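PDB 6P44: SnoaL-like domain protein from Mycobacterium hassiacum, which probably catalyses, as a ketosteroid isomerase (steroid delta-isomerase), the shift of the double bond in 3-oxo-delta-5-steroids to its conjugated delta-4 position. Local coordinates for residues A113-P117 against E118-Q122; L70-G74 against H75-F79. The protein carries 1 engineered substitution. All blocks are in the same frame, centred on the assembly; numbering follows the deposited sequence. Where two conformers were deposited one is given.

Contact 1: A113-P117 against E118-Q122; sequences AYWTP and ENITQ. With DNX (3,4-dinitrophenol), chain H.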
loop_
_atom_site.group_PDB
_atom_site.type_symbol
_atom_site.label_atom_id
_atom_site.label_comp_id
_atom_site.label_asym_id
_atom_site.label_seq_id
_atom_site.Cartn_x
_atom_site.Cartn_y
_atom_site.Cartn_z
ATOM N N ALA B 113 -6.190 2.141 4.097
ATOM C CA ALA B 113 -6.765 2.596 2.833
ATOM C C ALA B 113 -6.240 3.985 2.488
ATOM O O ALA B 113 -6.281 4.902 3.315
ATOM C CB ALA B 113 -8.302 2.591 2.892
ATOM N N TYR B 114 -5.745 4.130 1.264
ATOM C CA TYR B 114 -5.111 5.362 0.801
ATOM C C TYR B 114 -5.950 5.961 -0.323
ATOM O O TYR B 114 -5.931 5.458 -1.454
ATOM C CB TYR B 114 -3.689 5.087 0.312
ATOM C CG TYR B 114 -2.741 4.434 1.308
ATOM C CD1 TYR B 114 -2.778 3.068 1.526
ATOM C CD2 TYR B 114 -1.813 5.174 2.004
ATOM C CE1 TYR B 114 -1.925 2.457 2.412
ATOM C CE2 TYR B 114 -0.923 4.568 2.885
ATOM C CZ TYR B 114 -1.000 3.208 3.094
ATOM O OH TYR B 114 -0.191 2.557 3.977
ATOM N N TRP B 115 -6.668 7.038 -0.005
ATOM C CA TRP B 115 -7.548 7.735 -0.933
ATOM C C TRP B 115 -7.892 9.057 -0.272
ATOM O O TRP B 115 -7.737 9.216 0.942
ATOM C CB TRP B 115 -8.833 6.927 -1.214
ATOM C CG TRP B 115 -9.654 6.742 0.039
ATOM C CD1 TRP B 115 -9.478 5.772 0.984
ATOM C CD2 TRP B 115 -10.730 7.563 0.502
ATOM N NE1 TRP B 115 -10.373 5.941 2.007
ATOM C CE2 TRP B 115 -11.154 7.031 1.731
ATOM C CE3 TRP B 115 -11.372 8.701 0.000
ATOM C CZ2 TRP B 115 -12.197 7.589 2.463
ATOM C CZ3 TRP B 115 -12.402 9.246 0.723
ATOM C CH2 TRP B 115 -12.806 8.686 1.948
ATOM N N THR B 116 -8.358 9.998 -1.088
ATOM C CA THR B 116 -8.958 11.253 -0.631
ATOM C C THR B 116 -10.103 11.585 -1.579
ATOM O O THR B 116 -10.295 10.888 -2.585
ATOM C CB THR B 116 -7.985 12.435 -0.674
ATOM O OG1 THR B 116 -7.898 12.910 -2.016
ATOM C CG2 THR B 116 -6.593 12.086 -0.164
ATOM N N PRO B 117 -10.869 12.648 -1.329
ATOM C CA PRO B 117 -11.912 13.025 -2.298
ATOM C C PRO B 117 -11.392 13.317 -3.703
ATOM O O PRO B 117 -12.184 13.293 -4.658
ATOM C CB PRO B 117 -12.571 14.251 -1.651
ATOM C CG PRO B 117 -12.368 14.010 -0.174
ATOM C CD PRO B 117 -10.990 13.420 -0.077
ATOM N N GLU B 118 -10.102 13.591 -3.879
ATOM C CA GLU B 118 -9.614 13.776 -5.236
ATOM C C GLU B 118 -9.585 12.471 -6.017
ATOM O O GLU B 118 -9.398 12.504 -7.239
ATOM C CB GLU B 118 -8.229 14.426 -5.213
ATOM C CG GLU B 118 -7.092 13.450 -5.034
ATOM C CD GLU B 118 -5.737 14.116 -4.922
ATOM O OE1 GLU B 118 -5.638 15.334 -5.178
ATOM O OE2 GLU B 118 -4.766 13.409 -4.576
ATOM N N ASN B 119 -9.768 11.334 -5.347
ATOM C CA ASN B 119 -9.856 10.044 -6.005
ATOM C C ASN B 119 -11.294 9.604 -6.205
ATOM O O ASN B 119 -11.551 8.413 -6.434
ATOM C CB ASN B 119 -9.089 9.001 -5.196
ATOM C CG ASN B 119 -7.675 9.437 -4.864
ATOM O OD1 ASN B 119 -7.304 9.478 -3.704
ATOM N ND2 ASN B 119 -6.880 9.745 -5.875
ATOM N N ILE B 120 -12.235 10.533 -6.114
ATOM C CA ILE B 120 -13.647 10.259 -6.329
ATOM C C ILE B 120 -14.039 10.958 -7.614
ATOM O O ILE B 120 -13.723 12.140 -7.800
ATOM C CB ILE B 120 -14.495 10.755 -5.144
ATOM C CG1 ILE B 120 -14.039 10.068 -3.852
ATOM C CG2 ILE B 120 -15.990 10.510 -5.415
ATOM C CD1 ILE B 120 -14.773 10.506 -2.611
ATOM N N THR B 121 -14.711 10.229 -8.500
ATOM C CA THR B 121 -15.170 10.765 -9.769
ATOM C C THR B 121 -16.656 10.487 -9.924
ATOM O O THR B 121 -17.229 9.626 -9.246
ATOM C CB THR B 121 -14.426 10.111 -10.931
ATOM O OG1 THR B 121 -14.571 8.692 -10.834
ATOM C CG2 THR B 121 -12.954 10.453 -10.883
ATOM N N GLN B 122 -17.263 11.234 -10.843
ATOM C CA GLN B 122 -18.677 11.098 -11.194
ATOM C C GLN B 122 -19.576 11.171 -9.969
ATOM O O GLN B 122 -20.655 11.770 -10.021
ATOM C CB GLN B 122 -18.928 9.792 -11.963
ATOM C CG GLN B 122 -17.804 9.385 -12.917
ATOM C CD GLN B 122 -17.424 10.469 -13.918
ATOM O OE1 GLN B 122 -17.570 11.663 -13.655
ATOM N NE2 GLN B 122 -16.927 10.048 -15.076
HETATM C C1 DNX H . -12.642 0.379 2.245
HETATM C C2 DNX H . -13.988 0.370 2.584
HETATM C C3 DNX H . -14.701 1.545 2.507
HETATM N N3 DNX H . -16.108 1.486 2.901
HETATM C C4 DNX H . -14.097 2.722 2.087
HETATM N N4 DNX H . -14.822 3.988 2.007
HETATM C C5 DNX H . -12.760 2.723 1.738
HETATM C C6 DNX H . -12.029 1.551 1.821
HETATM O O1 DNX H . -11.936 -0.780 2.331
HETATM O O31 DNX H . -16.385 1.643 4.078
HETATM O O32 DNX H . -16.943 1.253 2.038
HETATM O O41 DNX H . -14.232 5.010 2.316
HETATM O O42 DNX H . -15.981 3.969 1.621
HETATM O O HOH W 1 -5.182 11.300 -3.210
#
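Thr116 and Asn119 face each other across a tight turn and hold each other by two bonds. The amide of Asn119 reaches back with OD1 to the backbone N of Thr116, 2.9 Å away, and the donor stands 20° from the amide's carbonyl plane. Chi1 of Asn119, -51°, sets CG beside its backbone N, which brings OD1 back over the start of the turn. In return Asn119 N donates to Thr116 O at 2.8 Å, approaching from well above the carbonyl plane. A water lies 2.8 Å from Asn119 OD1 and within reach of Glu118 OE2; it may donate to either. Chi1 of Thr116, 79°, puts OG1 between the backbone N and the carbonyl carbon, where it takes the N-H of Glu118 at 3.0 Å, an ST turn. These two side chains cross at a slant, Glu118 CG 3.2 Å from Thr116 OG1. Ile120 N donates to Pro117 O at 3.1 Å.

Apolar side chains meet beside the turn. Ile120 CD1 approaches the Trp115 ring obliquely, 4.3 Å from CZ3, and lies near Pro117 CB. Trp115 CZ2 comes to 3.3 Å from nitro oxygen O41 of the dinitrophenol, which approaches the indole obliquely. Ala113 CB sits in plane at the ring edge. Trp115 NE1 is hydrogen-bonded to OD1 of the engineered Asn38, a bond that would restrict the turning of the indole. Arg71 of the second subunit packs on Trp115 and Asn119.

Two overlapping type I turns thus interrupt the C-terminal strand 108-121, beside the ligand pocket of this NTF2-like fold; Ala113 and Trp115 line that pocket.

Contact 2: L70-G74 against H75-F79; sequences LRALG and HEVAF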
loop_
_atom_site.group_PDB
_atom_site.type_symbol
_atom_site.label_atom_id
_atom_site.label_comp_id
_atom_site.label_asym_id
_atom_site.label_seq_id
_atom_site.Cartn_x
_atom_site.Cartn_y
_atom_site.Cartn_z
ATOM N N LEU B 70 -3.977 -6.765 -7.877
ATOM C CA LEU B 70 -3.855 -7.296 -6.533
ATOM C C LEU B 70 -2.558 -8.083 -6.445
ATOM O O LEU B 70 -2.237 -8.869 -7.346
ATOM C CB LEU B 70 -5.053 -8.198 -6.211
ATOM C CG LEU B 70 -5.093 -8.828 -4.815
ATOM C CD1 LEU B 70 -6.534 -8.979 -4.371
ATOM C CD2 LEU B 70 -4.408 -10.175 -4.763
ATOM N N ARG B 71 -1.802 -7.855 -5.378
ATOM C CA ARG B 71 -0.524 -8.527 -5.163
ATOM C C ARG B 71 -0.510 -9.101 -3.753
ATOM O O ARG B 71 -0.373 -8.356 -2.769
ATOM C CB ARG B 71 0.668 -7.580 -5.374
ATOM C CG ARG B 71 0.805 -7.037 -6.805
ATOM C CD ARG B 71 0.344 -5.618 -6.922
ATOM N NE ARG B 71 0.104 -5.175 -8.301
ATOM C CZ ARG B 71 0.973 -4.535 -9.088
ATOM N NH1 ARG B 71 2.190 -4.243 -8.680
ATOM N NH2 ARG B 71 0.609 -4.187 -10.319
ATOM N N ALA B 72 -0.632 -10.420 -3.667
ATOM C CA ALA B 72 -0.589 -11.150 -2.407
ATOM C C ALA B 72 0.821 -11.695 -2.228
ATOM O O ALA B 72 1.265 -12.558 -2.992
ATOM C CB ALA B 72 -1.638 -12.259 -2.393
ATOM N N LEU B 73 1.515 -11.184 -1.212
ATOM C CA LEU B 73 2.941 -11.417 -1.008
ATOM C C LEU B 73 3.172 -11.605 0.478
ATOM O O LEU B 73 2.752 -10.765 1.268
ATOM C CB LEU B 73 3.758 -10.183 -1.449
ATOM C CG LEU B 73 3.541 -9.764 -2.893
ATOM C CD1 LEU B 73 4.290 -8.492 -3.172
ATOM C CD2 LEU B 73 3.953 -10.844 -3.882
ATOM N N GLY B 74 3.874 -12.656 0.866
ATOM C CA GLY B 74 4.110 -12.860 2.291
ATOM C C GLY B 74 2.788 -12.936 3.020
ATOM O O GLY B 74 1.873 -13.662 2.612
ATOM N N HIS B 75 2.664 -12.159 4.098
ATOM C CA HIS B 75 1.445 -12.100 4.899
ATOM C C HIS B 75 0.564 -10.915 4.529
ATOM O O HIS B 75 -0.350 -10.561 5.290
ATOM C CB HIS B 75 1.793 -12.069 6.391
ATOM C CG HIS B 75 2.658 -13.208 6.818
ATOM N ND1 HIS B 75 2.211 -14.513 6.843
ATOM C CD2 HIS B 75 3.956 -13.249 7.199
ATOM C CE1 HIS B 75 3.191 -15.305 7.239
ATOM N NE2 HIS B 75 4.261 -14.563 7.457
ATOM N N GLU B 76 0.818 -10.297 3.374
ATOM C CA GLU B 76 0.182 -9.046 3.001
ATOM C C GLU B 76 -0.534 -9.172 1.658
ATOM O O GLU B 76 -0.198 -10.005 0.819
ATOM C CB GLU B 76 1.201 -7.901 2.921
ATOM C CG GLU B 76 2.164 -7.832 4.104
ATOM C CD GLU B 76 2.737 -6.449 4.343
ATOM O OE1 GLU B 76 2.173 -5.449 3.837
ATOM O OE2 GLU B 76 3.752 -6.373 5.054
ATOM N N VAL B 77 -1.487 -8.271 1.439
ATOM C CA VAL B 77 -2.075 -8.083 0.117
ATOM C C VAL B 77 -2.214 -6.586 -0.122
ATOM O O VAL B 77 -2.838 -5.884 0.681
ATOM C CB VAL B 77 -3.452 -8.755 -0.028
ATOM C CG1 VAL B 77 -3.956 -8.564 -1.457
ATOM C CG2 VAL B 77 -3.404 -10.240 0.317
ATOM N N ALA B 78 -1.627 -6.098 -1.209
ATOM C CA ALA B 78 -1.838 -4.733 -1.676
ATOM C C ALA B 78 -2.743 -4.805 -2.883
ATOM O O ALA B 78 -2.525 -5.636 -3.771
ATOM C CB ALA B 78 -0.532 -4.052 -2.069
ATOM N N PHE B 79 -3.770 -3.964 -2.913
ATOM C CA PHE B 79 -4.724 -4.008 -4.012
ATOM C C PHE B 79 -5.201 -2.617 -4.374
ATOM O O PHE B 79 -5.400 -1.767 -3.504
ATOM C CB PHE B 79 -5.893 -4.983 -3.782
ATOM C CG PHE B 79 -6.639 -4.831 -2.471
ATOM C CD1 PHE B 79 -6.074 -5.189 -1.251
ATOM C CD2 PHE B 79 -7.948 -4.387 -2.478
ATOM C CE1 PHE B 79 -6.813 -5.093 -0.063
ATOM C CE2 PHE B 79 -8.670 -4.273 -1.291
ATOM C CZ PHE B 79 -8.105 -4.640 -0.102
HETATM O O HOH W 2 -0.420 -12.737 1.333
#
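Leu70 and Val77 form the apolar centre, with Leu70 CG 3.6 Å from Val77 CG1. Leu70 CG is anti to its N (chi1 -179°), which lays the branch across the valine. Val77 spreads its two methyls: CG1 meets Leu70, and CG2 lies 3.8 Å from Ala72 CB. Phe79 CB runs alongside Leu70, 4.1 Å from its CG, while the ring leads off and meets Trp81.

Leu70, Ala72, Val77 and Phe79 share one face of the hairpin. The other carries Arg71, Leu73, Glu76 and Ala78. Backbone bonds join the hydrogen-bonded pairs Arg71–Ala78 and Leu73–Glu76. Arg71 N donates to Ala78 O at 2.8 Å.

A type II' turn at Gly74 and His75 closes the end, and the positive phi of Gly74, 57°, suits glycine. A water donates to both Gly74 O and Glu76 O, each 2.8 Å away. Arg71 NE is hydrogen-bonded to Thr69 OG1, and NH2 forms a salt bridge with Asp95 of the second subunit. The Glu76 carboxylate is hydrogen-bonded to the Tyr114 hydroxyl and salt-bridged to Lys112, both of the second subunit.

On the apolar face helix 4-20 packs against Leu70, Val77 and Phe79, and strand 92-102 continues the sheet beyond strand 76-85.

Overall arrangement
From the N terminus the chain first runs through its helices and short strands. Contact 2 then closes the hairpin of strands 64-73 and 76-85, at the edge of the sheet. Strand 92-102 follows, and contact 1 shapes the turns near the end of strand 108-121. The two are in series, neither nested nor crossed. Within one chain their centres lie 21 Å apart and they do not touch, though both belong to one sheet. They meet across the dimer instead: Arg71 of 70-74 bonds to Tyr114 O of the second subunit, and Leu73 packs on its Thr116. The hairpin of one subunit thus borders strand 108-121 of the other.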